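Side-chain contact in DNA replication factor Cdt1 (Mus musculus, PDB 3A4C), which licenses replication origins by working with CDC6 and the origin recognition complex to promote loading of the MCM complex onto DNA, and also supports kinetochore-microtubule attachment in mitosis: residues 8-11 against 12-16. Numbering follows the deposited sequence.
Sequences RLQR and LERLP
Leu-12 lies against the aliphatic part of Arg-8 one helical turn earlier, its CD1 3.9 Å from Arg-8 CG. The same CD1 is 3.8 Å from Arg-8 NE, and CD2 lies over one face of the guanidinium, near its periphery rather than its centre. Arg-8 meets it with an extended chain whose CG stands anti to the backbone N (chi1 -174°), which carries the guanidinium past the isobutyl group to a salt bridge between NH2 and Glu-104 of helix 90-104. Leu-12 also touches Glu-104. Behind them the backbone bond from Leu-12 N to Arg-8 O is short and straight, 2.8 Å with an N-H...O angle of 165°. The turn belongs to helix 3-27, the first helix of the C-terminal winged-helix domain, and this helix lies against helices 53-66 and 90-104. Glu-13, its chain extended beyond CG, runs past the end of the Leu-9 carbonyl, CG 3.3 Å from Leu-9 O, and its OE2 lies 4.0 Å from Leu-9 CG. Arg-14 turns back: its NH2 stands 3.7 Å from Arg-11 CA, while Gln-10 O lies over one face of its guanidinium. That NH2 is hydrogen-bonded to His-59, which Arg-11 also touches; the guanidinium planes of Arg-11 and Arg-14 are 59° apart. Nearer Pro-16 the bond spans three residues rather than four, Arg-14 N donating to Arg-11 O at 3.0 Å from above the carbonyl plane. Pro-16 has no N-H and the helix kinks there, while Leu-15 CG rests 3.4 Å from Arg-11 O and its side chain packs on Leu-97.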
ATOM      1  N   ARG A   8     -10.552   0.655  10.424  1.00 18.12           N
ATOM      2  CA  ARG A   8     -10.216   1.347   9.187  1.00 16.39           C
ATOM      3  C   ARG A   8      -9.365   2.591   9.450  1.00 17.62           C
ATOM      4  O   ARG A   8      -8.379   2.836   8.760  1.00 13.04           O
ATOM      5  CB  ARG A   8     -11.460   1.743   8.388  1.00 17.52           C
ATOM      6  CG  ARG A   8     -11.088   2.350   7.024  1.00 16.31           C
ATOM      7  CD  ARG A   8     -12.304   2.686   6.179  1.00 18.12           C
ATOM      8  NE  ARG A   8     -11.942   3.362   4.931  1.00 12.90           N
ATOM      9  CZ  ARG A   8     -11.426   2.751   3.871  1.00 19.70           C
ATOM     10  NH1 ARG A   8     -11.180   1.444   3.904  1.00 17.98           N
ATOM     11  NH2 ARG A   8     -11.150   3.447   2.779  1.00 13.89           N
ATOM     12  N   LEU A   9      -9.760   3.388  10.433  1.00 15.43           N
ATOM     13  CA  LEU A   9      -8.997   4.586  10.761  1.00 18.32           C
ATOM     14  C   LEU A   9      -7.567   4.213  11.176  1.00 14.59           C
ATOM     15  O   LEU A   9      -6.618   4.894  10.809  1.00 15.59           O
ATOM     16  CB  LEU A   9      -9.693   5.382  11.868  1.00 22.09           C
ATOM     17  CG  LEU A   9      -9.170   6.800  12.075  1.00 26.68           C
ATOM     18  CD1 LEU A   9      -9.352   7.623  10.814  1.00 33.23           C
ATOM     19  CD2 LEU A   9      -9.873   7.454  13.253  1.00 35.85           C
ATOM     20  N   GLN A  10      -7.423   3.134  11.942  1.00 17.02           N
ATOM     21  CA  GLN A  10      -6.102   2.613  12.303  1.00 18.61           C
ATOM     22  C   GLN A  10      -5.259   2.313  11.065  1.00 18.64           C
ATOM     23  O   GLN A  10      -4.091   2.687  10.982  1.00 15.65           O
ATOM     24  CB  GLN A  10      -6.230   1.336  13.142  1.00 17.42           C
ATOM     25  CG  GLN A  10      -6.680   1.585  14.584  1.00 28.75           C
ATOM     26  CD  GLN A  10      -6.818   0.309  15.398  1.00 32.83           C
ATOM     27  OE1 GLN A  10      -6.446  -0.777  14.948  1.00 35.39           O
ATOM     28  NE2 GLN A  10      -7.355   0.439  16.608  1.00 40.10           N
ATOM     29  N   ARG A  11      -5.861   1.627  10.105  1.00 16.61           N
ATOM     30  CA  ARG A  11      -5.162   1.241   8.883  1.00 14.46           C
ATOM     31  C   ARG A  11      -4.817   2.455   8.047  1.00 13.67           C
ATOM     32  O   ARG A  11      -3.703   2.575   7.544  1.00 16.01           O
ATOM     33  CB  ARG A  11      -6.032   0.277   8.073  1.00 13.82           C
ATOM     34  CG  ARG A  11      -6.214  -1.075   8.755  1.00 14.81           C
ATOM     35  CD  ARG A  11      -7.198  -1.955   8.012  1.00 18.89           C
ATOM     36  NE  ARG A  11      -7.144  -3.343   8.477  1.00 25.22           N
ATOM     37  CZ  ARG A  11      -8.176  -4.184   8.445  1.00 24.45           C
ATOM     38  NH1 ARG A  11      -9.357  -3.781   7.990  1.00 32.63           N
ATOM     39  NH2 ARG A  11      -8.036  -5.425   8.884  1.00 27.08           N
ATOM     40  N   LEU A  12      -5.776   3.365   7.900  1.00 13.03           N
ATOM     41  CA  LEU A  12      -5.570   4.558   7.078  1.00 13.68           C
ATOM     42  C   LEU A  12      -4.430   5.419   7.616  1.00 16.98           C
ATOM     43  O   LEU A  12      -3.702   6.070   6.859  1.00 14.53           O
ATOM     44  CB  LEU A  12      -6.860   5.380   6.985  1.00 12.82           C
ATOM     45  CG  LEU A  12      -8.017   4.755   6.194  1.00 16.61           C
ATOM     46  CD1 LEU A  12      -9.225   5.687   6.187  1.00 18.84           C
ATOM     47  CD2 LEU A  12      -7.585   4.441   4.779  1.00 18.84           C
ATOM     48  N   GLU A  13      -4.267   5.418   8.930  1.00 19.05           N
ATOM     49  CA  GLU A  13      -3.208   6.206   9.537  1.00 16.02           C
ATOM     50  C   GLU A  13      -1.816   5.673   9.198  1.00 15.82           C
ATOM     51  O   GLU A  13      -0.841   6.423   9.211  1.00 12.65           O
ATOM     52  CB  GLU A  13      -3.427   6.331  11.045  1.00 22.82           C
ATOM     53  CG  GLU A  13      -4.485   7.384  11.378  1.00 28.29           C
ATOM     54  CD  GLU A  13      -4.922   7.366  12.833  1.00 36.90           C
ATOM     55  OE1 GLU A  13      -4.561   6.411  13.559  1.00 43.28           O
ATOM     56  OE2 GLU A  13      -5.633   8.307  13.249  1.00 39.74           O
ATOM     57  N   ARG A  14      -1.729   4.392   8.864  1.00 15.50           N
ATOM     58  CA  ARG A  14      -0.443   3.786   8.525  1.00 14.51           C
ATOM     59  C   ARG A  14      -0.040   4.011   7.075  1.00 12.46           C
ATOM     60  O   ARG A  14       1.120   3.817   6.716  1.00 11.23           O
ATOM     61  CB  ARG A  14      -0.476   2.279   8.780  1.00 13.27           C
ATOM     62  CG  ARG A  14      -0.797   1.880  10.201  1.00 17.42           C
ATOM     63  CD  ARG A  14      -0.592   0.390  10.414  1.00 20.82           C
ATOM     64  NE  ARG A  14      -0.933   0.003  11.780  1.00 22.63           N
ATOM     65  CZ  ARG A  14      -2.104  -0.511  12.142  1.00 27.48           C
ATOM     66  NH1 ARG A  14      -2.326  -0.826  13.412  1.00 25.04           N
ATOM     67  NH2 ARG A  14      -3.053  -0.715  11.238  1.00 20.62           N
ATOM     68  N   LEU A  15      -0.998   4.374   6.230  1.00 11.96           N
ATOM     69  CA  LEU A  15      -0.776   4.311   4.784  1.00 10.41           C
ATOM     70  C   LEU A  15       0.292   5.256   4.224  1.00 10.32           C
ATOM     71  O   LEU A  15       1.045   4.874   3.326  1.00 11.40           O
ATOM     72  CB  LEU A  15      -2.095   4.469   4.024  1.00 11.33           C
ATOM     73  CG  LEU A  15      -3.054   3.295   4.252  1.00 12.01           C
ATOM     74  CD1 LEU A  15      -4.219   3.374   3.284  1.00 12.56           C
ATOM     75  CD2 LEU A  15      -2.305   1.975   4.112  1.00 13.97           C
ATOM     76  N   PRO A  16       0.356   6.498   4.728  1.00 12.74           N
ATOM     77  CA  PRO A  16       1.384   7.370   4.152  1.00 12.40           C
ATOM     78  C   PRO A  16       2.782   6.774   4.332  1.00 13.75           C
ATOM     79  O   PRO A  16       3.570   6.759   3.385  1.00 11.36           O
ATOM     80  CB  PRO A  16       1.225   8.669   4.947  1.00 16.59           C
ATOM     81  CG  PRO A  16      -0.243   8.675   5.338  1.00 15.04           C
ATOM     82  CD  PRO A  16      -0.549   7.222   5.643  1.00 13.73           C
TER